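Glutamate racemase (Francisella tularensis subsp. tularensis, PDB 3OUT) belongs to the Asp/Glu/hydantoin racemase family and folds into two parallel-sheet alpha/beta halves, with D-glutamic acid bound in a pocket of the model. Local coordinates at residues S15-L20 with Y37-I41; L30-D34 with K223-T227; V163-K168 with S195-I199; I179-L184 with L200-I205; R235-I241 with M257-V263. All blocks are in the same frame, centred on the assembly; numbering follows the deposited sequence.

Contact 1 of 5, residues S15-L20 with Y37-I41. With DGL (D-glutamic acid), chain E.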
# COMPACT_ATOMS: atom_id res chain seq x y z
N SER B 15 -11.50 -9.93 -0.71
CA SER B 15 -11.26 -8.48 -0.61
C SER B 15 -11.45 -8.09 0.87
O SER B 15 -10.53 -7.58 1.52
CB SER B 15 -12.21 -7.73 -1.56
OG SER B 15 -13.53 -8.27 -1.44
N GLY B 16 -12.62 -8.39 1.41
CA GLY B 16 -12.81 -8.31 2.85
C GLY B 16 -14.25 -8.50 3.26
O GLY B 16 -15.17 -8.12 2.55
N ILE B 17 -14.39 -9.07 4.48
CA ILE B 17 -15.66 -9.19 5.20
C ILE B 17 -16.70 -10.20 4.67
O ILE B 17 -17.14 -11.11 5.43
CB ILE B 17 -16.40 -7.82 5.39
CG1 ILE B 17 -15.52 -6.87 6.20
CG2 ILE B 17 -17.77 -8.04 6.07
CD1 ILE B 17 -16.07 -5.52 6.42
N GLY B 18 -17.11 -10.09 3.40
CA GLY B 18 -18.15 -11.02 2.91
C GLY B 18 -17.69 -12.43 2.60
O GLY B 18 -18.46 -13.40 2.59
N GLY B 19 -16.41 -12.58 2.29
CA GLY B 19 -15.82 -13.91 2.03
C GLY B 19 -15.77 -14.83 3.22
O GLY B 19 -15.40 -15.99 3.08
N LEU B 20 -16.06 -14.31 4.42
CA LEU B 20 -16.08 -15.11 5.64
C LEU B 20 -17.16 -16.21 5.54
O LEU B 20 -17.05 -17.23 6.21
CB LEU B 20 -16.28 -14.24 6.89
CG LEU B 20 -15.04 -13.40 7.21
CD1 LEU B 20 -15.35 -12.26 8.13
CD2 LEU B 20 -13.95 -14.37 7.82
N TYR B 37 -7.84 -17.45 6.29
CA TYR B 37 -8.63 -16.42 5.66
C TYR B 37 -7.75 -15.15 5.52
O TYR B 37 -7.09 -14.74 6.50
CB TYR B 37 -9.85 -16.09 6.51
CG TYR B 37 -10.58 -14.84 6.05
CD1 TYR B 37 -11.55 -14.90 5.05
CD2 TYR B 37 -10.32 -13.59 6.62
CE1 TYR B 37 -12.19 -13.77 4.58
CE2 TYR B 37 -10.96 -12.45 6.15
CZ TYR B 37 -11.89 -12.52 5.17
OH TYR B 37 -12.54 -11.38 4.70
N PHE B 38 -7.78 -14.54 4.34
CA PHE B 38 -7.14 -13.24 4.13
C PHE B 38 -8.15 -12.21 3.75
O PHE B 38 -8.86 -12.37 2.74
CB PHE B 38 -6.05 -13.28 3.05
CG PHE B 38 -5.11 -12.08 3.11
CD1 PHE B 38 -3.89 -12.20 3.74
CD2 PHE B 38 -5.51 -10.85 2.64
CE1 PHE B 38 -3.06 -11.10 3.89
CE2 PHE B 38 -4.68 -9.74 2.76
CZ PHE B 38 -3.45 -9.89 3.40
N GLY B 39 -8.19 -11.11 4.48
CA GLY B 39 -9.02 -9.99 4.08
C GLY B 39 -8.20 -8.71 4.09
O GLY B 39 -7.57 -8.37 5.10
N ASP B 40 -8.21 -8.01 2.96
CA ASP B 40 -7.52 -6.72 2.80
C ASP B 40 -8.39 -5.59 3.32
O ASP B 40 -8.75 -4.65 2.59
CB ASP B 40 -7.15 -6.51 1.33
CG ASP B 40 -6.25 -5.35 1.08
OD1 ASP B 40 -5.64 -4.79 2.04
OD2 ASP B 40 -6.14 -4.97 -0.12
N ILE B 41 -8.71 -5.67 4.60
CA ILE B 41 -9.61 -4.71 5.28
C ILE B 41 -9.14 -3.23 5.17
O ILE B 41 -9.96 -2.31 5.16
CB ILE B 41 -9.88 -5.13 6.76
CG1 ILE B 41 -10.24 -6.61 6.89
CG2 ILE B 41 -11.02 -4.29 7.36
CD1 ILE B 41 -11.39 -7.12 5.95
N DGL E . -15.90 -7.15 -0.44
CA DGL E . -16.62 -6.43 -1.55
C DGL E . -15.89 -5.18 -1.93
O DGL E . -14.70 -5.04 -1.59
CB DGL E . -16.76 -7.26 -2.82
CG DGL E . -17.37 -8.65 -2.64
CD DGL E . -17.76 -9.35 -3.93
OE1 DGL E . -17.72 -8.73 -5.01
OE2 DGL E . -18.15 -10.55 -3.84
OXT DGL E . -16.46 -4.31 -2.64
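Leu-20 lays its CD2 methyl over one face of the Tyr-37 ring, 3.6 Å from CD2 to the ring centroid and only 5° off the normal, a centred CH-pi contact. The two side chains cross at about a right angle. Tyr-37 holds CG anti to its own N (chi1 169°), which lays the ring against the loop; its OH then comes within 3.0 Å of Ile-17 N, which lies at the ring edge near the ring plane. That hydroxyl is also hydrogen-bonded to Asp-14 OD2, and the same carboxylate oxygen accepts Gly-19 N, so one acid ties the ring to the turn from Ile-17 to Leu-20. Further along, CD1 of Ile-41 packs on Gly-16 CA at 3.6 Å and meets Ile-17 CG1 crosswise at 4.1 Å. The backbones are joined by a weak bond from Asp-40 N to Ser-15 O, 2.8 Å long but bent to 124° at the hydrogen. On the ligand side Ser-15 OG, turned between N and carbonyl carbon, accepts a 2.8 Å hydrogen bond from N of D-glutamic acid, and Gly-16 O is 3.2 Å from that same ligand N. A glycine-rich loop between strand 10-14 and helix 20-29, packed against the C-terminal end of the neighbouring parallel strand, is thus part of a ligand pocket at the strand ends of an alpha/beta sheet.

Contact 2 of 5, residues L30-D34 with K223-T227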
# COMPACT_ATOMS: atom_id res chain seq x y z
N LEU B 30 -15.78 -29.70 5.48
CA LEU B 30 -14.38 -30.11 5.65
C LEU B 30 -13.92 -29.73 7.05
O LEU B 30 -13.03 -28.91 7.25
CB LEU B 30 -13.51 -29.45 4.57
CG LEU B 30 -13.57 -29.99 3.16
CD1 LEU B 30 -13.02 -29.01 2.14
CD2 LEU B 30 -12.76 -31.33 3.17
N PRO B 31 -14.53 -30.33 8.08
CA PRO B 31 -14.29 -29.89 9.44
C PRO B 31 -12.89 -30.16 10.00
O PRO B 31 -12.58 -29.58 11.03
CB PRO B 31 -15.31 -30.70 10.25
CG PRO B 31 -15.57 -31.86 9.38
CD PRO B 31 -15.60 -31.35 8.01
N ASN B 32 -12.09 -30.98 9.31
CA ASN B 32 -10.74 -31.31 9.78
C ASN B 32 -9.67 -30.47 9.10
O ASN B 32 -8.53 -30.67 9.41
CB ASN B 32 -10.35 -32.77 9.52
CG ASN B 32 -11.29 -33.78 10.14
OD1 ASN B 32 -11.79 -33.61 11.25
ND2 ASN B 32 -11.51 -34.88 9.41
N GLU B 33 -10.04 -29.60 8.17
CA GLU B 33 -9.04 -28.79 7.42
C GLU B 33 -8.64 -27.51 8.14
O GLU B 33 -9.48 -26.83 8.74
CB GLU B 33 -9.58 -28.42 6.06
CG GLU B 33 -9.88 -29.59 5.15
CD GLU B 33 -8.63 -30.38 4.74
OE1 GLU B 33 -7.57 -29.74 4.58
OE2 GLU B 33 -8.73 -31.62 4.53
N ASP B 34 -7.34 -27.18 8.08
CA ASP B 34 -6.87 -25.86 8.51
C ASP B 34 -7.24 -24.84 7.42
O ASP B 34 -7.22 -25.15 6.22
CB ASP B 34 -5.37 -25.89 8.66
CG ASP B 34 -4.89 -26.79 9.79
OD1 ASP B 34 -5.63 -27.06 10.77
OD2 ASP B 34 -3.72 -27.21 9.70
N LYS B 223 -6.85 -36.84 -3.33
CA LYS B 223 -6.37 -37.39 -2.06
C LYS B 223 -5.53 -36.39 -1.24
O LYS B 223 -4.47 -36.73 -0.70
CB LYS B 223 -5.54 -38.67 -2.31
CG LYS B 223 -6.26 -39.79 -3.08
CD LYS B 223 -5.39 -41.08 -3.19
CE LYS B 223 -5.61 -42.09 -2.03
NZ LYS B 223 -5.03 -43.47 -2.33
N LEU B 224 -6.02 -35.14 -1.16
CA LEU B 224 -5.31 -34.08 -0.44
C LEU B 224 -6.05 -33.61 0.80
O LEU B 224 -6.25 -32.43 1.00
CB LEU B 224 -5.10 -32.91 -1.39
CG LEU B 224 -4.04 -33.10 -2.47
CD1 LEU B 224 -4.06 -31.87 -3.41
CD2 LEU B 224 -2.65 -33.35 -1.85
N LEU B 225 -6.45 -34.56 1.64
CA LEU B 225 -7.22 -34.29 2.84
C LEU B 225 -6.36 -34.37 4.09
O LEU B 225 -5.47 -35.21 4.22
CB LEU B 225 -8.40 -35.28 2.92
CG LEU B 225 -9.39 -35.30 1.76
CD1 LEU B 225 -10.38 -36.49 1.92
CD2 LEU B 225 -10.17 -34.05 1.66
N ASN B 226 -6.62 -33.46 5.02
CA ASN B 226 -5.88 -33.35 6.26
C ASN B 226 -6.13 -34.56 7.17
O ASN B 226 -7.27 -34.88 7.48
CB ASN B 226 -6.22 -32.01 6.94
CG ASN B 226 -5.37 -31.72 8.18
OD1 ASN B 226 -5.27 -32.55 9.07
ND2 ASN B 226 -4.83 -30.50 8.27
N THR B 227 -5.04 -35.24 7.55
CA THR B 227 -5.12 -36.45 8.40
C THR B 227 -4.42 -36.24 9.73
O THR B 227 -3.98 -37.21 10.36
CB THR B 227 -4.47 -37.63 7.67
OG1 THR B 227 -3.10 -37.32 7.38
CG2 THR B 227 -5.20 -37.92 6.36
O HOH W 1 -9.63 -35.41 6.74
O HOH W 2 -5.68 -28.62 6.04
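Glu-33 OE2 accepts the backbone N-H of Asn-226 at 2.8 Å, with an essentially straight angle of 179° at the hydrogen. The donor arrives on the syn side of the carboxylate, 28° out of its plane. A bend at chi2 folds the Glu-33 chain, and the Glu-33 and Asn-226 side chains slide past each other in opposite directions, with CB of Asn-226 3.5 Å from OE2 of Glu-33 and the carboxylate and amide planes 79° apart. Beside this, Leu-30 CD2 touches Leu-225 CD2 at 4.0 Å. One water joins three groups: it donates to Glu-33 OE1 at 2.6 Å and accepts from Asp-34 N and Asn-226 ND2. In the next shell, Lys-71 forms a salt bridge with Glu-33 OE1 and bonds Leu-224 O, while Thr-228 OG1 holds Asn-226 OD1 and Glu-233 N holds Asp-34 OD1. The contact joins two connections: a type I turn between helix 20-29 and strand 35-39, and the segment that starts at Lys-223, the C-prime residue of the Schellman motif ending helix 208-221.

Contact 3 of 5, residues V163-K168 with S195-I199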
# COMPACT_ATOMS: atom_id res chain seq x y z
N VAL B 163 -33.71 -0.78 2.93
CA VAL B 163 -33.17 -1.87 2.12
C VAL B 163 -34.12 -2.16 0.97
O VAL B 163 -33.71 -2.27 -0.18
CB VAL B 163 -32.93 -3.17 2.95
CG1 VAL B 163 -32.49 -4.31 2.05
CG2 VAL B 163 -31.88 -2.96 4.03
N GLU B 164 -35.41 -2.23 1.28
CA GLU B 164 -36.40 -2.44 0.22
C GLU B 164 -36.42 -1.34 -0.86
O GLU B 164 -36.49 -1.63 -2.03
CB GLU B 164 -37.76 -2.71 0.85
CG GLU B 164 -37.76 -4.02 1.63
CD GLU B 164 -39.07 -4.31 2.32
OE1 GLU B 164 -40.09 -3.71 1.93
OE2 GLU B 164 -39.08 -5.16 3.23
N LEU B 165 -36.31 -0.07 -0.47
CA LEU B 165 -36.29 0.98 -1.45
C LEU B 165 -35.02 1.01 -2.31
O LEU B 165 -35.10 1.28 -3.48
CB LEU B 165 -36.49 2.34 -0.80
CG LEU B 165 -37.91 2.68 -0.32
CD1 LEU B 165 -37.85 3.96 0.46
CD2 LEU B 165 -38.88 2.81 -1.49
N VAL B 166 -33.85 0.80 -1.69
CA VAL B 166 -32.61 0.71 -2.45
C VAL B 166 -32.69 -0.49 -3.43
O VAL B 166 -32.32 -0.36 -4.57
CB VAL B 166 -31.37 0.59 -1.53
CG1 VAL B 166 -30.09 0.42 -2.38
CG2 VAL B 166 -31.27 1.85 -0.61
N ALA B 167 -33.18 -1.64 -2.96
CA ALA B 167 -33.33 -2.81 -3.82
C ALA B 167 -34.30 -2.52 -4.98
O ALA B 167 -34.04 -2.90 -6.13
CB ALA B 167 -33.77 -4.05 -3.02
N LYS B 168 -35.40 -1.83 -4.70
CA LYS B 168 -36.34 -1.47 -5.81
C LYS B 168 -35.63 -0.65 -6.87
O LYS B 168 -35.80 -0.87 -8.08
CB LYS B 168 -37.60 -0.77 -5.29
CG LYS B 168 -38.48 -1.67 -4.44
CD LYS B 168 -39.76 -0.94 -3.98
CE LYS B 168 -40.45 -1.66 -2.81
NZ LYS B 168 -41.34 -0.75 -2.02
N SER B 195 -35.28 -9.56 1.40
CA SER B 195 -35.73 -8.30 0.82
C SER B 195 -35.71 -8.37 -0.70
O SER B 195 -36.60 -7.88 -1.35
CB SER B 195 -34.88 -7.12 1.27
OG SER B 195 -34.93 -6.97 2.69
N ILE B 196 -34.69 -8.99 -1.28
CA ILE B 196 -34.63 -9.14 -2.73
C ILE B 196 -35.84 -9.95 -3.23
O ILE B 196 -36.48 -9.57 -4.20
CB ILE B 196 -33.29 -9.77 -3.18
CG1 ILE B 196 -32.14 -8.79 -2.86
CG2 ILE B 196 -33.30 -10.11 -4.71
CD1 ILE B 196 -30.74 -9.34 -3.06
N ALA B 197 -36.12 -11.05 -2.57
CA ALA B 197 -37.21 -11.97 -2.94
C ALA B 197 -38.58 -11.28 -2.94
O ALA B 197 -39.47 -11.66 -3.72
CB ALA B 197 -37.24 -13.12 -2.01
N LYS B 198 -38.75 -10.27 -2.08
CA LYS B 198 -40.02 -9.46 -2.06
C LYS B 198 -40.23 -8.63 -3.32
O LYS B 198 -41.38 -8.40 -3.75
CB LYS B 198 -40.06 -8.48 -0.88
CG LYS B 198 -40.47 -8.98 0.50
CD LYS B 198 -40.37 -7.79 1.48
CE LYS B 198 -41.07 -8.02 2.81
NZ LYS B 198 -40.43 -9.13 3.60
N ILE B 199 -39.14 -8.13 -3.90
CA ILE B 199 -39.17 -7.25 -5.07
C ILE B 199 -39.18 -8.03 -6.39
O ILE B 199 -39.86 -7.66 -7.36
CB ILE B 199 -37.94 -6.32 -5.07
CG1 ILE B 199 -37.76 -5.58 -3.73
CG2 ILE B 199 -37.99 -5.37 -6.25
CD1 ILE B 199 -39.02 -4.95 -3.13
O HOH W 3 -37.02 -6.23 4.28
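With CG anti to the carbonyl carbon (chi1 -65°) and an extended chain beyond it, Glu-164 carries its carboxylate across to Lys-198, while Ile-199, bent at both torsions (chi2 -46°), brings CD1 onto Lys-168. The Glu-164 and Lys-198 chains meet at a slant: OE2 of Glu-164 lies 3.4 Å from CD of Lys-198, touching the aliphatic part of the chain. The distance from that OE2 to NZ of Lys-198 is 4.2 Å, too long for a salt bridge, so any attraction between the charges is probably modest. OE2 is instead gripped by a water that donates to it at 2.5 Å and also bonds Ser-195 OG at 2.7 Å, a bridge where no direct hydrogen bond joins residues 163-168 to 195-199. Helices 161-171 and 193-199 pack here with the axes of their short segments 9.4 Å apart and crossed at -53°; the second is the helix of the beta-alpha-beta unit that links strands 181-184 and 203-205. Near the buried side, Val-163 CG1 packs against Ser-195 OG at 3.7 Å. Ile-199 forms the apolar centre, its CD1 reaching CG and CE of Lys-168, each at 3.6 Å, with the side chains crossing at about a right angle. CB of Ala-167 approaches CG1 of Ile-199 at 4.3 Å. Beyond this seam, Phe-149 of helix 149-154 packs on Ala-167, and Leu-165 and Val-166 pack on His-161 and Ile-162 of the second subunit.

Contact 4 of 5, residues I179-L184 with L200-I205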
# COMPACT_ATOMS: atom_id res chain seq x y z
N ILE B 179 -36.41 -12.93 -16.47
CA ILE B 179 -35.30 -13.79 -16.02
C ILE B 179 -35.81 -15.04 -15.28
O ILE B 179 -36.82 -15.01 -14.55
CB ILE B 179 -34.22 -13.00 -15.18
CG1 ILE B 179 -34.68 -12.74 -13.75
CG2 ILE B 179 -33.83 -11.70 -15.90
CD1 ILE B 179 -33.59 -11.92 -12.89
N GLN B 180 -35.08 -16.15 -15.44
CA GLN B 180 -35.37 -17.41 -14.75
C GLN B 180 -34.69 -17.56 -13.41
O GLN B 180 -35.09 -18.37 -12.57
CB GLN B 180 -35.02 -18.56 -15.66
CG GLN B 180 -35.91 -18.64 -16.91
CD GLN B 180 -35.41 -19.63 -17.92
OE1 GLN B 180 -34.30 -19.51 -18.44
NE2 GLN B 180 -36.24 -20.64 -18.21
N ALA B 181 -33.60 -16.80 -13.21
CA ALA B 181 -32.87 -16.81 -11.95
C ALA B 181 -32.05 -15.53 -11.89
O ALA B 181 -31.75 -14.90 -12.93
CB ALA B 181 -31.92 -18.01 -11.85
N LEU B 182 -31.73 -15.14 -10.68
CA LEU B 182 -30.92 -13.95 -10.42
C LEU B 182 -29.69 -14.41 -9.64
O LEU B 182 -29.81 -14.91 -8.50
CB LEU B 182 -31.70 -12.93 -9.57
CG LEU B 182 -30.91 -11.62 -9.30
CD1 LEU B 182 -30.64 -10.75 -10.55
CD2 LEU B 182 -31.60 -10.76 -8.25
N ILE B 183 -28.51 -14.18 -10.21
CA ILE B 183 -27.25 -14.47 -9.52
C ILE B 183 -26.95 -13.36 -8.53
O ILE B 183 -26.83 -12.17 -8.91
CB ILE B 183 -26.06 -14.66 -10.48
CG1 ILE B 183 -26.32 -15.86 -11.40
CG2 ILE B 183 -24.75 -14.91 -9.71
CD1 ILE B 183 -25.26 -16.07 -12.45
N LEU B 184 -26.82 -13.76 -7.27
CA LEU B 184 -26.34 -12.87 -6.21
C LEU B 184 -24.79 -12.82 -6.28
O LEU B 184 -24.03 -13.54 -5.53
CB LEU B 184 -26.82 -13.39 -4.84
CG LEU B 184 -28.34 -13.52 -4.69
CD1 LEU B 184 -28.68 -13.93 -3.24
CD2 LEU B 184 -29.05 -12.21 -5.13
N LEU B 200 -38.39 -9.10 -6.44
CA LEU B 200 -38.18 -9.83 -7.66
C LEU B 200 -38.32 -11.30 -7.34
O LEU B 200 -37.41 -11.94 -6.83
CB LEU B 200 -36.79 -9.49 -8.22
CG LEU B 200 -36.50 -9.94 -9.64
CD1 LEU B 200 -37.42 -9.18 -10.60
CD2 LEU B 200 -35.02 -9.71 -9.97
N ASP B 201 -39.50 -11.82 -7.65
CA ASP B 201 -39.89 -13.17 -7.29
C ASP B 201 -39.33 -14.20 -8.28
O ASP B 201 -40.05 -14.76 -9.12
CB ASP B 201 -41.42 -13.23 -7.26
CG ASP B 201 -41.94 -14.53 -6.69
OD1 ASP B 201 -41.28 -15.10 -5.78
OD2 ASP B 201 -43.02 -14.98 -7.17
N VAL B 202 -38.02 -14.43 -8.20
CA VAL B 202 -37.35 -15.44 -9.03
C VAL B 202 -36.34 -16.21 -8.20
O VAL B 202 -36.00 -15.78 -7.10
CB VAL B 202 -36.66 -14.78 -10.24
CG1 VAL B 202 -37.66 -14.05 -11.08
CG2 VAL B 202 -35.57 -13.85 -9.79
N LYS B 203 -35.87 -17.34 -8.72
CA LYS B 203 -34.88 -18.16 -8.04
C LYS B 203 -33.61 -17.32 -7.82
O LYS B 203 -33.09 -16.76 -8.76
CB LYS B 203 -34.56 -19.40 -8.88
CG LYS B 203 -33.45 -20.32 -8.33
CD LYS B 203 -33.42 -21.71 -9.06
CE LYS B 203 -32.44 -21.80 -10.30
NZ LYS B 203 -32.70 -22.94 -11.31
N LEU B 204 -33.17 -17.24 -6.57
CA LEU B 204 -31.92 -16.52 -6.25
C LEU B 204 -30.76 -17.49 -6.12
O LEU B 204 -30.84 -18.48 -5.37
CB LEU B 204 -32.09 -15.66 -4.99
CG LEU B 204 -33.31 -14.74 -4.96
CD1 LEU B 204 -33.42 -13.95 -3.62
CD2 LEU B 204 -33.34 -13.78 -6.11
N ILE B 205 -29.65 -17.21 -6.81
CA ILE B 205 -28.51 -18.09 -6.85
C ILE B 205 -27.38 -17.51 -5.99
O ILE B 205 -26.88 -16.42 -6.26
CB ILE B 205 -27.98 -18.26 -8.29
CG1 ILE B 205 -29.05 -18.76 -9.25
CG2 ILE B 205 -26.68 -19.12 -8.34
CD1 ILE B 205 -29.59 -20.08 -8.92
O HOH W 4 -37.31 -18.40 -10.98
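Leu-182 and Leu-204 lie side by side and point the same way, CB of Leu-182 3.9 Å from CD2 of Leu-204, as expected of paired residues on adjacent parallel strands. Leu-200 comes to this face from another direction: the side chain crosses that of Leu-182 at about a right angle, CD2 of Leu-200 4.0 Å from CD2 of Leu-182, and meets Ile-179 CD1 at 3.9 Å, again crosswise. With CG anti to its N (chi1 -168°), Leu-200 puts one methyl, CD2, against both neighbours. On the other face Ala-181 CB sits 3.9 Å from Ile-205 CG1. Three backbone bonds fix the register: Leu-182 N to Lys-203 O at 2.9 Å, Ile-205 N to Leu-182 O at 2.9 Å and Leu-184 N to Ile-205 O at 2.8 Å. A water bridges Gln-180 O and Lys-203 N. This is the sheet step of the beta-alpha-beta unit whose helix 193-199 covers the leucine face through Ile-196; strand 113-118 pairs with strand 181-184 on its other side, and strand 203-205 is outermost within the chain.

Contact 5 of 5, residues R235-I241 with M257-V263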
# COMPACT_ATOMS: atom_id res chain seq x y z
N ARG B 235 -7.11 -19.30 10.93
CA ARG B 235 -6.34 -18.05 11.13
C ARG B 235 -6.97 -16.99 10.26
O ARG B 235 -7.25 -17.26 9.11
CB ARG B 235 -4.87 -18.21 10.75
CG ARG B 235 -4.05 -19.01 11.73
CD ARG B 235 -2.58 -19.08 11.35
NE ARG B 235 -2.29 -20.14 10.36
CZ ARG B 235 -1.22 -20.22 9.55
NH1 ARG B 235 -0.28 -19.28 9.54
NH2 ARG B 235 -1.08 -21.29 8.74
N PHE B 236 -7.21 -15.82 10.82
CA PHE B 236 -7.85 -14.72 10.10
C PHE B 236 -6.79 -13.64 10.03
O PHE B 236 -6.48 -13.00 11.05
CB PHE B 236 -9.12 -14.24 10.79
CG PHE B 236 -10.17 -15.35 10.90
CD1 PHE B 236 -10.14 -16.24 11.96
CD2 PHE B 236 -11.14 -15.52 9.91
CE1 PHE B 236 -11.05 -17.28 12.02
CE2 PHE B 236 -12.06 -16.54 10.00
CZ PHE B 236 -12.03 -17.39 11.03
N TYR B 237 -6.21 -13.49 8.85
CA TYR B 237 -5.17 -12.49 8.62
C TYR B 237 -5.77 -11.31 7.88
O TYR B 237 -6.40 -11.49 6.83
CB TYR B 237 -4.06 -13.08 7.78
CG TYR B 237 -3.12 -14.01 8.52
CD1 TYR B 237 -2.57 -13.66 9.76
CD2 TYR B 237 -2.69 -15.18 7.92
CE1 TYR B 237 -1.63 -14.51 10.40
CE2 TYR B 237 -1.78 -16.02 8.51
CZ TYR B 237 -1.25 -15.70 9.76
OH TYR B 237 -0.28 -16.53 10.34
N VAL B 238 -5.64 -10.11 8.45
CA VAL B 238 -6.26 -8.94 7.88
C VAL B 238 -5.29 -7.76 7.90
O VAL B 238 -4.43 -7.65 8.80
CB VAL B 238 -7.60 -8.59 8.62
CG1 VAL B 238 -8.61 -9.73 8.41
CG2 VAL B 238 -7.37 -8.39 10.14
N THR B 239 -5.46 -6.85 6.93
CA THR B 239 -4.59 -5.67 6.85
C THR B 239 -5.11 -4.46 7.64
O THR B 239 -4.43 -3.45 7.72
CB THR B 239 -4.35 -5.26 5.39
OG1 THR B 239 -5.61 -5.06 4.76
CG2 THR B 239 -3.57 -6.36 4.64
N ASP B 240 -6.30 -4.57 8.22
CA ASP B 240 -6.77 -3.56 9.20
C ASP B 240 -7.77 -4.19 10.13
O ASP B 240 -8.43 -5.19 9.78
CB ASP B 240 -7.43 -2.40 8.49
CG ASP B 240 -7.58 -1.18 9.39
OD1 ASP B 240 -6.75 -1.09 10.34
OD2 ASP B 240 -8.53 -0.38 9.18
N ILE B 241 -7.88 -3.62 11.34
CA ILE B 241 -8.90 -4.03 12.29
C ILE B 241 -9.56 -2.76 12.80
O ILE B 241 -9.19 -2.22 13.86
CB ILE B 241 -8.35 -4.96 13.44
CG1 ILE B 241 -7.71 -6.19 12.79
CG2 ILE B 241 -9.47 -5.30 14.42
CD1 ILE B 241 -6.93 -7.06 13.76
N MSE B 257 -14.29 -15.25 15.24
CA MSE B 257 -12.95 -15.20 14.64
C MSE B 257 -11.93 -15.18 15.77
O MSE B 257 -11.34 -14.15 16.08
CB MSE B 257 -12.74 -13.95 13.81
CG MSE B 257 -13.53 -13.88 12.55
SE MSE B 257 -13.08 -12.22 11.53
CE MSE B 257 -13.89 -10.87 12.72
N GLN B 258 -11.65 -16.36 16.27
CA GLN B 258 -10.87 -16.51 17.51
C GLN B 258 -9.39 -16.18 17.33
O GLN B 258 -8.84 -15.51 18.22
CB GLN B 258 -11.04 -17.92 18.05
CG GLN B 258 -10.10 -18.30 19.19
CD GLN B 258 -10.46 -17.69 20.51
OE1 GLN B 258 -10.50 -16.45 20.67
NE2 GLN B 258 -10.76 -18.56 21.48
N HIS B 259 -8.74 -16.62 16.24
CA HIS B 259 -7.32 -16.27 16.03
C HIS B 259 -7.20 -15.24 14.90
O HIS B 259 -7.29 -15.58 13.73
CB HIS B 259 -6.47 -17.49 15.79
CG HIS B 259 -6.59 -18.51 16.89
ND1 HIS B 259 -7.50 -19.54 16.85
CD2 HIS B 259 -5.97 -18.59 18.08
CE1 HIS B 259 -7.39 -20.25 17.97
NE2 HIS B 259 -6.47 -19.70 18.72
N LEU B 260 -7.03 -13.99 15.30
CA LEU B 260 -7.06 -12.81 14.42
C LEU B 260 -5.73 -12.08 14.52
O LEU B 260 -5.25 -11.84 15.62
CB LEU B 260 -8.19 -11.89 14.88
CG LEU B 260 -8.49 -10.61 14.16
CD1 LEU B 260 -8.83 -10.91 12.70
CD2 LEU B 260 -9.61 -9.86 14.86
N GLU B 261 -5.12 -11.75 13.38
CA GLU B 261 -3.82 -11.07 13.42
C GLU B 261 -3.73 -9.99 12.32
O GLU B 261 -4.16 -10.20 11.19
CB GLU B 261 -2.64 -12.05 13.31
CG GLU B 261 -1.29 -11.30 13.20
CD GLU B 261 -0.10 -12.17 13.40
OE1 GLU B 261 -0.15 -12.98 14.35
OE2 GLU B 261 0.94 -11.97 12.71
N ILE B 262 -3.25 -8.80 12.71
CA ILE B 262 -2.95 -7.72 11.79
C ILE B 262 -1.64 -7.99 11.05
O ILE B 262 -0.59 -8.22 11.67
CB ILE B 262 -3.01 -6.33 12.53
CG1 ILE B 262 -2.81 -5.16 11.57
CG2 ILE B 262 -1.99 -6.22 13.66
CD1 ILE B 262 -4.02 -4.79 10.86
N VAL B 263 -1.72 -7.97 9.73
CA VAL B 263 -0.58 -8.18 8.85
C VAL B 263 -0.47 -7.02 7.86
O VAL B 263 -1.35 -6.15 7.75
CB VAL B 263 -0.71 -9.53 8.10
CG1 VAL B 263 -0.86 -10.73 9.11
CG2 VAL B 263 -1.83 -9.48 7.09
O HOH W 5 1.43 -14.77 11.62
O HOH W 6 -1.27 -3.44 8.28
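Met-257, a selenomethionine, sets its CG over the centre of the Phe-236 ring, 3.8 Å from the centroid and 7° off the normal, a CH-pi contact; its SE lies obliquely at 4.7 Å from the same centroid, a Met-aromatic contact. Backbone hydrogen bonds run from Phe-236 N to His-259 O (2.9 Å), Glu-261 N to Phe-236 O (3.0 Å), Val-238 N to Glu-261 O (3.1 Å) and Val-263 N to Val-238 O (2.9 Å). They pair the parallel strands of a beta-alpha-beta unit at the edge, within this chain, of the six-stranded sheet, with helix 245-253 as the crossover. Among apolar contacts, Ile-241 CD1 and Leu-260 CG meet tip to tip at 3.9 Å, and the Val-263 and Tyr-237 side chains cross at about a right angle, CG1 of Val-263 3.5 Å from CD1 of Tyr-237. Polar groups gather on the Tyr-237 side: Arg-235 NH1 donates to Tyr-237 OH, and a water bridges that hydroxyl and Glu-261 OE2. Glu-261 also bonds Leu-243 N of the third subunit and Arg-51 N of the fourth.

Overall arrangement
Contacts 1, 4 and 5 are buried, whereas 2 and 3 are only partly so. Contacts 1 and 5 share the six-stranded sheet, their centres about 10 Å apart, and meet where Asp-40 OD1 bonds Thr-239 OG1; contact 4 belongs to the four-stranded sheet, its centre about 34 Å from that of contact 5. Contacts 4 and 5 are both parallel strand pairs in beta-alpha-beta units, yet the edge strand of contact 5 meets other subunits and that of contact 4 meets none. Contact 3 packs on contact 4 through Ile-196. Backbone bonds dominate the strand pairs, with waters at their margins, whereas contact 2 turns on a carboxylate, contact 3 relies on a water-mediated polar link, and contact 1 binds ligand.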